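PDB 2YJP: putative ABC transporter, periplasmic binding protein, amino acid from Neisseria gonorrhoeae, which binds L-cysteine as the solute receptor of an ABC transporter and probably delivers it to the membrane components for uptake. Local coordinates for residues P66-V71 / P277-K282; K154-M159 / G206-H211; L167-N170 / T174-A177; E196-L201 / N213-A218. The protein carries 1 engineered substitution. One frame throughout, in Å; residues are numbered along the deposited sequence.

Contact 1: P66-V71 / P277-K282; sequences PPFGYV and PVYGEK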
loop_
_atom_site.group_PDB
_atom_site.type_symbol
_atom_site.label_atom_id
_atom_site.label_comp_id
_atom_site.label_asym_id
_atom_site.label_seq_id
_atom_site.Cartn_x
_atom_site.Cartn_y
_atom_site.Cartn_z
ATOM N N PRO A 66 -2.604 -7.826 -2.982
ATOM C CA PRO A 66 -2.063 -8.831 -2.082
ATOM C C PRO A 66 -0.513 -8.740 -2.131
ATOM O O PRO A 66 0.069 -8.508 -3.190
ATOM C CB PRO A 66 -2.539 -10.152 -2.695
ATOM C CG PRO A 66 -2.638 -9.863 -4.191
ATOM C CD PRO A 66 -3.008 -8.374 -4.291
ATOM N N PRO A 67 0.159 -8.967 -1.000
ATOM C CA PRO A 67 -0.351 -9.436 0.274
ATOM C C PRO A 67 -0.689 -8.367 1.290
ATOM O O PRO A 67 -0.794 -8.698 2.491
ATOM C CB PRO A 67 0.832 -10.217 0.828
ATOM C CG PRO A 67 2.059 -9.400 0.300
ATOM C CD PRO A 67 1.636 -8.966 -1.068
ATOM N N PHE A 68 -0.866 -7.119 0.865
ATOM C CA PHE A 68 -1.109 -6.019 1.793
ATOM C C PHE A 68 -2.588 -5.776 2.107
ATOM O O PHE A 68 -2.959 -5.545 3.268
ATOM C CB PHE A 68 -0.404 -4.761 1.251
ATOM C CG PHE A 68 1.062 -5.006 1.014
ATOM C CD1 PHE A 68 1.915 -5.132 2.089
ATOM C CD2 PHE A 68 1.557 -5.233 -0.255
ATOM C CE1 PHE A 68 3.264 -5.409 1.940
ATOM C CE2 PHE A 68 2.906 -5.536 -0.445
ATOM C CZ PHE A 68 3.769 -5.631 0.706
ATOM N N GLY A 69 -3.407 -5.798 1.051
ATOM C CA GLY A 69 -4.842 -5.626 1.165
ATOM C C GLY A 69 -5.491 -6.239 -0.033
ATOM O O GLY A 69 -5.202 -5.837 -1.181
ATOM N N TYR A 70 -6.348 -7.223 0.220
ATOM C CA TYR A 70 -7.072 -7.923 -0.867
ATOM C C TYR A 70 -8.304 -8.589 -0.313
ATOM O O TYR A 70 -8.610 -8.472 0.864
ATOM C CB TYR A 70 -6.151 -8.926 -1.617
ATOM C CG TYR A 70 -5.692 -10.112 -0.761
ATOM C CD1 TYR A 70 -4.662 -9.954 0.221
ATOM C CD2 TYR A 70 -6.278 -11.371 -0.914
ATOM C CE1 TYR A 70 -4.224 -11.023 0.979
ATOM C CE2 TYR A 70 -5.869 -12.470 -0.117
ATOM C CZ TYR A 70 -4.855 -12.283 0.836
ATOM O OH TYR A 70 -4.465 -13.350 1.644
ATOM N N VAL A 71 -9.011 -9.284 -1.188
ATOM C CA VAL A 71 -10.229 -9.968 -0.874
ATOM C C VAL A 71 -10.040 -11.424 -1.249
ATOM O O VAL A 71 -9.674 -11.707 -2.380
ATOM C CB VAL A 71 -11.403 -9.348 -1.656
ATOM C CG1 VAL A 71 -12.661 -10.186 -1.498
ATOM C CG2 VAL A 71 -11.613 -7.872 -1.164
ATOM N N PRO A 277 4.928 -15.812 4.548
ATOM C CA PRO A 277 4.660 -16.916 3.615
ATOM C C PRO A 277 5.009 -16.514 2.171
ATOM O O PRO A 277 5.360 -17.352 1.355
ATOM C CB PRO A 277 3.149 -17.199 3.802
ATOM C CG PRO A 277 2.850 -16.717 5.195
ATOM C CD PRO A 277 3.712 -15.459 5.334
ATOM N N VAL A 278 4.951 -15.237 1.873
ATOM C CA VAL A 278 5.191 -14.797 0.521
ATOM C C VAL A 278 6.705 -14.703 0.256
ATOM O O VAL A 278 7.228 -15.351 -0.672
ATOM C CB VAL A 278 4.490 -13.481 0.231
ATOM C CG1 VAL A 278 4.963 -12.903 -1.109
ATOM C CG2 VAL A 278 2.986 -13.675 0.293
ATOM N N TYR A 279 7.404 -13.921 1.079
ATOM C CA TYR A 279 8.809 -13.676 0.804
ATOM C C TYR A 279 9.767 -14.739 1.366
ATOM O O TYR A 279 10.875 -14.848 0.886
ATOM C CB TYR A 279 9.200 -12.267 1.254
ATOM C CG TYR A 279 8.261 -11.221 0.731
ATOM C CD1 TYR A 279 8.264 -10.882 -0.639
ATOM C CD2 TYR A 279 7.360 -10.568 1.583
ATOM C CE1 TYR A 279 7.433 -9.943 -1.129
ATOM C CE2 TYR A 279 6.505 -9.615 1.082
ATOM C CZ TYR A 279 6.539 -9.310 -0.272
ATOM O OH TYR A 279 5.696 -8.368 -0.818
ATOM N N GLY A 280 9.345 -15.518 2.371
ATOM C CA GLY A 280 10.243 -16.448 3.070
ATOM C C GLY A 280 11.446 -15.743 3.681
ATOM O O GLY A 280 11.320 -14.626 4.171
ATOM N N GLU A 281 12.617 -16.378 3.580
ATOM C CA GLU A 281 13.876 -15.802 4.052
ATOM C C GLU A 281 14.491 -14.791 3.068
ATOM O O GLU A 281 15.490 -14.143 3.399
ATOM C CB GLU A 281 14.899 -16.896 4.415
ATOM C CG GLU A 281 14.408 -17.883 5.522
ATOM C CD GLU A 281 15.543 -18.533 6.347
ATOM O OE1 GLU A 281 16.421 -19.227 5.764
ATOM O OE2 GLU A 281 15.551 -18.339 7.596
ATOM N N LYS A 282 13.849 -14.603 1.901
ATOM C CA LYS A 282 14.371 -13.730 0.816
ATOM C C LYS A 282 14.315 -12.228 1.175
ATOM O O LYS A 282 15.076 -11.410 0.640
ATOM C CB LYS A 282 13.629 -13.989 -0.515
ATOM C CG LYS A 282 14.500 -14.320 -1.732
ATOM C CD LYS A 282 14.872 -15.794 -1.774
#

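Contact 2: K154-M159 / G206-H211; sequences KPITDM and GVALAH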
loop_
_atom_site.group_PDB
_atom_site.type_symbol
_atom_site.label_atom_id
_atom_site.label_comp_id
_atom_site.label_asym_id
_atom_site.label_seq_id
_atom_site.Cartn_x
_atom_site.Cartn_y
_atom_site.Cartn_z
ATOM N N LYS A 154 12.585 -9.884 -22.284
ATOM C CA LYS A 154 12.933 -8.524 -22.716
ATOM C C LYS A 154 13.065 -7.666 -21.437
ATOM O O LYS A 154 12.245 -6.754 -21.182
ATOM C CB LYS A 154 11.800 -8.018 -23.644
ATOM C CG LYS A 154 12.073 -6.769 -24.502
ATOM C CD LYS A 154 13.243 -6.919 -25.530
ATOM C CE LYS A 154 13.151 -5.925 -26.725
ATOM N NZ LYS A 154 14.142 -6.355 -27.793
ATOM N N PRO A 155 14.035 -8.008 -20.584
ATOM C CA PRO A 155 14.084 -7.311 -19.282
ATOM C C PRO A 155 14.393 -5.813 -19.447
ATOM O O PRO A 155 15.213 -5.417 -20.317
ATOM C CB PRO A 155 15.250 -8.006 -18.541
ATOM C CG PRO A 155 16.054 -8.810 -19.666
ATOM C CD PRO A 155 15.145 -8.962 -20.819
ATOM N N ILE A 156 13.777 -4.991 -18.621
ATOM C CA ILE A 156 14.132 -3.609 -18.608
ATOM C C ILE A 156 14.954 -3.317 -17.330
ATOM O O ILE A 156 14.467 -3.557 -16.176
ATOM C CB ILE A 156 12.847 -2.778 -18.596
ATOM C CG1 ILE A 156 12.009 -3.046 -19.857
ATOM C CG2 ILE A 156 13.157 -1.265 -18.379
ATOM C CD1 ILE A 156 12.722 -2.649 -21.247
ATOM N N THR A 157 16.149 -2.764 -17.536
ATOM C CA THR A 157 17.100 -2.474 -16.453
ATOM C C THR A 157 17.506 -1.021 -16.491
ATOM O O THR A 157 18.099 -0.523 -15.548
ATOM C CB THR A 157 18.376 -3.350 -16.533
ATOM O OG1 THR A 157 18.981 -3.235 -17.847
ATOM C CG2 THR A 157 18.063 -4.875 -16.216
ATOM N N ASP A 158 17.263 -0.309 -17.591
ATOM C CA ASP A 158 17.576 1.104 -17.527
ATOM C C ASP A 158 16.544 1.998 -18.259
ATOM O O ASP A 158 15.770 1.518 -19.097
ATOM C CB ASP A 158 19.002 1.347 -17.996
ATOM C CG ASP A 158 19.138 1.180 -19.485
ATOM O OD1 ASP A 158 18.358 1.518 -20.261
ATOM O OD2 ASP A 158 20.013 0.744 -20.107
ATOM N N MET A 159 16.555 3.302 -17.968
ATOM C CA MET A 159 15.543 4.234 -18.522
ATOM C C MET A 159 15.688 4.431 -20.045
ATOM O O MET A 159 14.685 4.531 -20.772
ATOM C CB MET A 159 15.620 5.577 -17.815
ATOM C CG MET A 159 15.595 5.436 -16.272
ATOM S SD MET A 159 13.993 4.779 -15.863
ATOM C CE MET A 159 14.138 4.652 -14.036
ATOM N N GLY A 206 2.388 -2.502 -22.338
ATOM C CA GLY A 206 3.634 -1.785 -22.061
ATOM C C GLY A 206 4.759 -2.793 -21.908
ATOM O O GLY A 206 4.497 -3.990 -21.786
ATOM N N VAL A 207 5.998 -2.317 -21.924
ATOM C CA VAL A 207 7.189 -3.168 -21.877
ATOM C C VAL A 207 7.589 -3.479 -20.444
ATOM O O VAL A 207 8.396 -4.381 -20.257
ATOM C CB VAL A 207 8.410 -2.519 -22.577
ATOM C CG1 VAL A 207 8.070 -2.228 -24.013
ATOM C CG2 VAL A 207 8.812 -1.244 -21.894
ATOM N N ALA A 208 7.000 -2.756 -19.461
ATOM C CA ALA A 208 7.336 -2.852 -18.049
ATOM C C ALA A 208 6.277 -2.160 -17.186
ATOM O O ALA A 208 5.446 -1.385 -17.687
ATOM C CB ALA A 208 8.693 -2.206 -17.780
ATOM N N LEU A 209 6.344 -2.400 -15.876
ATOM C CA LEU A 209 5.403 -1.837 -14.956
ATOM C C LEU A 209 6.147 -1.462 -13.680
ATOM O O LEU A 209 6.911 -2.258 -13.139
ATOM C CB LEU A 209 4.305 -2.857 -14.681
ATOM C CG LEU A 209 3.178 -2.513 -13.722
ATOM C CD1 LEU A 209 2.017 -3.519 -13.808
ATOM C CD2 LEU A 209 3.698 -2.395 -12.235
ATOM N N ALA A 210 5.944 -0.248 -13.215
ATOM C CA ALA A 210 6.610 0.228 -12.019
ATOM C C ALA A 210 5.627 0.328 -10.847
ATOM O O ALA A 210 4.473 0.740 -11.037
ATOM C CB ALA A 210 7.244 1.576 -12.296
ATOM N N HIS A 211 6.108 -0.026 -9.655
ATOM C CA HIS A 211 5.279 -0.060 -8.421
ATOM C C HIS A 211 6.195 -0.304 -7.212
ATOM O O HIS A 211 7.424 -0.424 -7.371
ATOM C CB HIS A 211 4.265 -1.242 -8.492
ATOM C CG HIS A 211 2.921 -0.926 -7.913
ATOM N ND1 HIS A 211 2.763 -0.326 -6.681
ATOM C CD2 HIS A 211 1.674 -1.135 -8.393
ATOM C CE1 HIS A 211 1.476 -0.179 -6.426
ATOM N NE2 HIS A 211 0.794 -0.665 -7.448
HETATM O O HOH W 1 9.964 -5.477 -22.167
#

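Contact 3: L167-N170 / T174-A177; sequences LLVN and TADA. With CYS (cysteine), chain D.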
loop_
_atom_site.group_PDB
_atom_site.type_symbol
_atom_site.label_atom_id
_atom_site.label_comp_id
_atom_site.label_asym_id
_atom_site.label_seq_id
_atom_site.Cartn_x
_atom_site.Cartn_y
_atom_site.Cartn_z
ATOM N N LEU A 167 5.475 2.639 -20.271
ATOM C CA LEU A 167 5.572 2.100 -18.914
ATOM C C LEU A 167 4.204 2.118 -18.264
ATOM O O LEU A 167 3.487 3.129 -18.342
ATOM C CB LEU A 167 6.580 2.911 -18.078
ATOM C CG LEU A 167 6.828 2.546 -16.630
ATOM C CD1 LEU A 167 7.479 1.151 -16.472
ATOM C CD2 LEU A 167 7.691 3.639 -16.002
ATOM N N LEU A 168 3.819 0.982 -17.665
ATOM C CA LEU A 168 2.537 0.888 -16.948
ATOM C C LEU A 168 2.662 1.304 -15.468
ATOM O O LEU A 168 3.631 0.935 -14.773
ATOM C CB LEU A 168 2.016 -0.541 -16.999
ATOM C CG LEU A 168 1.780 -1.006 -18.438
ATOM C CD1 LEU A 168 1.552 -2.495 -18.565
ATOM C CD2 LEU A 168 0.586 -0.276 -18.972
ATOM N N VAL A 169 1.712 2.105 -14.996
ATOM C CA VAL A 169 1.651 2.391 -13.592
ATOM C C VAL A 169 0.175 2.394 -13.154
ATOM O O VAL A 169 -0.742 2.721 -13.966
ATOM C CB VAL A 169 2.257 3.808 -13.226
ATOM C CG1 VAL A 169 3.761 3.830 -13.387
ATOM C CG2 VAL A 169 1.560 4.979 -14.019
ATOM N N ASN A 170 -0.029 2.075 -11.867
ATOM C CA ASN A 170 -1.326 2.229 -11.230
ATOM C C ASN A 170 -1.481 3.724 -10.961
ATOM O O ASN A 170 -0.593 4.330 -10.333
ATOM C CB ASN A 170 -1.397 1.348 -9.993
ATOM C CG ASN A 170 -2.690 1.501 -9.176
ATOM O OD1 ASN A 170 -2.678 1.437 -8.050
ATOM N ND2 ASN A 170 -3.768 1.602 -9.764
ATOM N N THR A 174 2.915 6.224 -5.873
ATOM C CA THR A 174 4.243 6.858 -5.809
ATOM C C THR A 174 5.020 6.523 -7.074
ATOM O O THR A 174 5.754 7.373 -7.551
ATOM C CB THR A 174 5.039 6.416 -4.603
ATOM O OG1 THR A 174 4.892 5.002 -4.479
ATOM C CG2 THR A 174 4.531 7.146 -3.271
ATOM N N ALA A 175 4.813 5.340 -7.676
ATOM C CA ALA A 175 5.510 5.099 -8.972
ATOM C C ALA A 175 5.066 6.072 -10.062
ATOM O O ALA A 175 5.911 6.574 -10.816
ATOM C CB ALA A 175 5.401 3.679 -9.444
ATOM N N ASP A 176 3.743 6.302 -10.149
ATOM C CA ASP A 176 3.163 7.306 -11.053
ATOM C C ASP A 176 3.802 8.662 -10.765
ATOM O O ASP A 176 4.284 9.326 -11.682
ATOM C CB ASP A 176 1.636 7.348 -10.794
ATOM C CG ASP A 176 0.899 8.342 -11.659
ATOM O OD1 ASP A 176 1.491 8.997 -12.569
ATOM O OD2 ASP A 176 -0.317 8.472 -11.397
ATOM N N ALA A 177 3.843 9.071 -9.491
ATOM C CA ALA A 177 4.393 10.401 -9.156
ATOM C C ALA A 177 5.926 10.504 -9.453
ATOM O O ALA A 177 6.428 11.478 -10.014
ATOM C CB ALA A 177 4.128 10.747 -7.698
HETATM N N CYS D . 2.445 2.498 -1.309
HETATM C CA CYS D . 2.405 3.178 -2.625
HETATM C C CYS D . 1.582 4.463 -2.521
HETATM O O CYS D . 1.117 4.811 -1.394
HETATM C CB CYS D . 1.787 2.295 -3.701
HETATM S SG CYS D . 0.128 1.701 -3.327
HETATM O OXT CYS D . 1.409 5.137 -3.540
#

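Contact 4: E196-L201 / N213-A218; sequences ETFDAL and NALLWA. With ZN (zinc ion), chain J.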
loop_
_atom_site.group_PDB
_atom_site.type_symbol
_atom_site.label_atom_id
_atom_site.label_comp_id
_atom_site.label_asym_id
_atom_site.label_seq_id
_atom_site.Cartn_x
_atom_site.Cartn_y
_atom_site.Cartn_z
ATOM N N GLU A 196 -6.166 -4.311 -13.323
ATOM C CA GLU A 196 -6.054 -3.781 -14.694
ATOM C C GLU A 196 -4.604 -3.560 -15.087
ATOM O O GLU A 196 -4.201 -3.936 -16.208
ATOM C CB GLU A 196 -6.762 -2.445 -14.890
ATOM C CG GLU A 196 -8.252 -2.436 -14.825
ATOM C CD GLU A 196 -8.771 -0.965 -14.806
ATOM O OE1 GLU A 196 -8.243 -0.093 -14.000
ATOM O OE2 GLU A 196 -9.717 -0.682 -15.603
ATOM N N THR A 197 -3.833 -2.957 -14.189
ATOM C CA THR A 197 -2.457 -2.579 -14.515
ATOM C C THR A 197 -1.575 -3.817 -14.821
ATOM O O THR A 197 -0.858 -3.870 -15.826
ATOM C CB THR A 197 -1.841 -1.750 -13.383
ATOM O OG1 THR A 197 -2.719 -0.657 -13.079
ATOM C CG2 THR A 197 -0.470 -1.189 -13.811
ATOM N N PHE A 198 -1.676 -4.826 -13.985
ATOM C CA PHE A 198 -0.908 -6.015 -14.208
ATOM C C PHE A 198 -1.465 -6.824 -15.414
ATOM O O PHE A 198 -0.684 -7.388 -16.159
ATOM C CB PHE A 198 -0.841 -6.854 -12.957
ATOM C CG PHE A 198 0.033 -6.296 -11.919
ATOM C CD1 PHE A 198 1.422 -6.558 -11.921
ATOM C CD2 PHE A 198 -0.496 -5.488 -10.902
ATOM C CE1 PHE A 198 2.247 -6.043 -10.950
ATOM C CE2 PHE A 198 0.354 -4.976 -9.898
ATOM C CZ PHE A 198 1.715 -5.274 -9.904
ATOM N N ASP A 199 -2.791 -6.864 -15.589
ATOM C CA ASP A 199 -3.372 -7.434 -16.793
ATOM C C ASP A 199 -2.826 -6.711 -18.031
ATOM O O ASP A 199 -2.557 -7.340 -19.031
ATOM C CB ASP A 199 -4.924 -7.400 -16.839
ATOM C CG ASP A 199 -5.599 -8.431 -15.902
ATOM O OD1 ASP A 199 -4.949 -9.439 -15.485
ATOM O OD2 ASP A 199 -6.820 -8.246 -15.580
ATOM N N ALA A 200 -2.680 -5.397 -17.997
ATOM C CA ALA A 200 -2.195 -4.756 -19.207
ATOM C C ALA A 200 -0.756 -5.173 -19.492
ATOM O O ALA A 200 -0.305 -5.141 -20.641
ATOM C CB ALA A 200 -2.302 -3.258 -19.102
ATOM N N LEU A 201 -0.040 -5.587 -18.450
ATOM C CA LEU A 201 1.360 -5.957 -18.629
ATOM C C LEU A 201 1.410 -7.343 -19.243
ATOM O O LEU A 201 2.112 -7.572 -20.271
ATOM C CB LEU A 201 2.153 -5.836 -17.316
ATOM C CG LEU A 201 3.598 -6.360 -17.421
ATOM C CD1 LEU A 201 4.482 -5.378 -18.174
ATOM C CD2 LEU A 201 4.136 -6.696 -16.049
ATOM N N ASN A 213 8.313 -2.182 -4.733
ATOM C CA ASN A 213 9.033 -3.430 -5.077
ATOM C C ASN A 213 8.492 -4.683 -4.385
ATOM O O ASN A 213 8.445 -5.770 -5.003
ATOM C CB ASN A 213 10.571 -3.329 -4.946
ATOM C CG ASN A 213 11.060 -2.902 -3.525
ATOM O OD1 ASN A 213 10.346 -2.998 -2.504
ATOM N ND2 ASN A 213 12.331 -2.453 -3.479
ATOM N N ALA A 214 8.080 -4.528 -3.130
ATOM C CA ALA A 214 7.502 -5.620 -2.390
ATOM C C ALA A 214 6.261 -6.158 -3.111
ATOM O O ALA A 214 6.045 -7.338 -3.159
ATOM C CB ALA A 214 7.123 -5.138 -0.935
ATOM N N LEU A 215 5.413 -5.292 -3.631
ATOM C CA LEU A 215 4.317 -5.784 -4.429
ATOM C C LEU A 215 4.877 -6.574 -5.621
ATOM O O LEU A 215 4.423 -7.678 -5.915
ATOM C CB LEU A 215 3.430 -4.628 -4.938
ATOM C CG LEU A 215 2.304 -5.060 -5.873
ATOM C CD1 LEU A 215 1.350 -6.063 -5.161
ATOM C CD2 LEU A 215 1.550 -3.841 -6.353
ATOM N N LEU A 216 5.854 -5.993 -6.316
ATOM C CA LEU A 216 6.357 -6.620 -7.560
ATOM C C LEU A 216 7.019 -7.980 -7.301
ATOM O O LEU A 216 6.848 -8.916 -8.083
ATOM C CB LEU A 216 7.353 -5.696 -8.257
ATOM C CG LEU A 216 6.876 -4.316 -8.737
ATOM C CD1 LEU A 216 8.007 -3.673 -9.593
ATOM C CD2 LEU A 216 5.573 -4.413 -9.522
ATOM N N TRP A 217 7.754 -8.102 -6.184
ATOM C CA TRP A 217 8.291 -9.402 -5.813
ATOM C C TRP A 217 7.144 -10.426 -5.587
ATOM O O TRP A 217 7.269 -11.579 -5.984
ATOM C CB TRP A 217 9.189 -9.330 -4.578
ATOM C CG TRP A 217 10.438 -8.421 -4.756
ATOM C CD1 TRP A 217 11.226 -8.284 -5.888
ATOM C CD2 TRP A 217 11.068 -7.612 -3.742
ATOM N NE1 TRP A 217 12.272 -7.420 -5.643
ATOM C CE2 TRP A 217 12.195 -6.973 -4.351
ATOM C CE3 TRP A 217 10.770 -7.329 -2.415
ATOM C CZ2 TRP A 217 13.048 -6.075 -3.640
ATOM C CZ3 TRP A 217 11.622 -6.424 -1.704
ATOM C CH2 TRP A 217 12.741 -5.814 -2.327
ATOM N N ALA A 218 6.049 -9.984 -4.979
ATOM C CA ALA A 218 4.958 -10.920 -4.597
ATOM C C ALA A 218 4.195 -11.349 -5.844
ATOM O O ALA A 218 3.798 -12.532 -5.995
ATOM C CB ALA A 218 3.995 -10.262 -3.597
HETATM ZN ZN ZN J . -10.395 1.110 -15.913
HETATM O O HOH W 2 -8.669 2.764 -15.475
HETATM O O HOH W 3 -10.835 0.881 -18.329
#

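Contact 1: P66-V71 / P277-K282
With chi1 at -50°, the side chain of Tyr279 has CG anti to its own carbonyl carbon, and this sends the phenol away from the short helix 276-279 until its hydroxyl comes up against both Pro67 and Phe68. Phe68 adopts much the same first torsion, -55°, and the two side chains meet at about a right angle. Tyr279 OH lies 3.7 Å from Phe68 CZ, obliquely to the ring, and 3.9 Å from Pro67 CG. That proline carbon also sits over one face of the Phe68 ring, near the rim, so the two residues present a joint apolar surface. A second touch is purely aliphatic: Val278 CG2 comes within 4.1 Å of Pro67 CB. The peptide bond before Pro67 is cis, and Phe68 and Gly69 form a classic beta bulge opposite Lys65. Both segments rest on helix 213-222: Pro67, Val278 and Tyr279 touch Ala218, and Phe68 touches Ala214. The one polar atom in the contact, Tyr279 OH, is hydrogen-bonded to the carbonyl oxygen of Ala214. Its polar need is thus met by a helix backbone, while towards Pro67 and Phe68 it makes van der Waals contact alone, which suits a buried, largely apolar junction.

Contact 2: K154-M159 / G206-H211
Lys154 meets Val207 through a water: the molecule donates one hydrogen bond to Lys154 O at 2.8 Å and another to Val207 O at 2.7 Å, bridging two backbone carbonyls that could not bond to each other directly. Two residues on, Ile156 makes all the direct contacts here. Its chi1 of -61° sets CG1 beside the backbone N and carries this branch over Val207 and Ala208. CG1 lies 4.0 Å from Ala208 CB and 4.2 Å from Val207 CG2, and it also approaches Val207 O at 3.9 Å, a van der Waals contact with the same oxygen that accepts the water's hydrogen bond. Ile156 N is hydrogen-bonded to Ser150 OG, which ties this turn of the loop to strand 142-151, and at the far end of the segment Met159 reaches Phe179 of helix 174-182. Loop 154-159 therefore covers Val207 and Ala208, on the chain that runs as strand 208-212 between strands 142-151 and 166-170. Farther along that strand, Leu209 packs against helix 194-202, Ala210 against helix 174-182, and His211 reaches the cysteine pocket.

Contact 3: L167-N170 / T174-A177
Val169 and Asp176 supply most of the apolar touch, their side chains crossing at about a right angle where strand 166-170 packs against the first turn of helix 174-182. Val169 CG2 lies against Asp176, 4.0 Å from its CB, while the other methyl, CG1, spans Ala175 and the backbone of Asp176, at 4.3 Å from Ala175 CB and 4.1 Å from Asp176 N. Asp176 CB also rests 3.8 Å from Asn170 O.

The polar groups find their partners beyond this pair of segments. The carboxylate of Asp176 splits its duties: OD1 makes a salt bridge with Lys190, and OD2 accepts a hydrogen bond from Gly172 N. Asn170 ND2 donates to Phe191 O, so the strand's last side chain is tied to the neighbouring strand.

Ligand binding falls to the helix start. Thr174 N donates to OXT of the bound cysteine at 3.0 Å with an N-H...O angle of 142°, and the helix dipole would probably favour the carboxylate. Thr126 N, Arg109 and Arg131 also bond to the ligand. Strand, loop and helix open the beta-alpha-beta unit 166-191, whose helix N-terminus lines the amino-acid pocket of this family 3 solute-binding protein.

Contact 4: E196-L201 / N213-A218
The Phe198 ring meets the other helix with its edge: Leu215 CD2 and Leu216 CD2 both lie near the ring plane, at its outer rim. Leu215 CD2 is 3.8 Å from Phe198 CZ, and Leu216 CD2 is 4.0 Å from Phe198 CE1, so the two methyls flank the tip of the ring. Trp219 also meets the Phe198 ring, with planes at about 35°. Chi1 of -73° points the phenyl out of helix 194-202, and Leu215 comes to meet it from the opposite direction, whereas Leu216 slants in. Helices 194-202 and 213-222 precede and follow strand 208-212 in the chain, and Phe198 with the two leucines packs them together; Leu209 of that strand touches both Phe198 and Leu216. Glu196 reaches elsewhere, its OE2 binding a zinc ion at 1.9 Å; waters 2 and 3 also bind the zinc ion, at 2.4 and 2.5 Å. Its other oxygen, OE1, accepts hydrogen bonds from Gln193 N and, at 3.2 Å, from water 2. The helix thus has two unlike sides: Phe198 joins its neighbour by dispersion and burial alone, while the carboxylate of Glu196 lies away from this interface, its charge probably offset by the zinc ion.

In the fold
All four contacts are buried, but they differ in place. Contacts 2, 3 and 4 cluster in one part of the fold, with centres about 11 Å apart: strands 208-212 and 166-170 are neighbours in one sheet, and Leu209 and Leu168 pack on helix 194-202. Contact 2 lies farthest from the chain's centre and is the one bridged by water; contact 3 adds the ligand's carboxylate, and contact 4 is a hydrocarbon interface with a zinc ion on the helix's other side. Contact 1, closed by segments over 200 residues apart, encloses the others in sequence and touches contact 4 at helix 213-222, which carries one contact 4 segment and packs against both of contact 1.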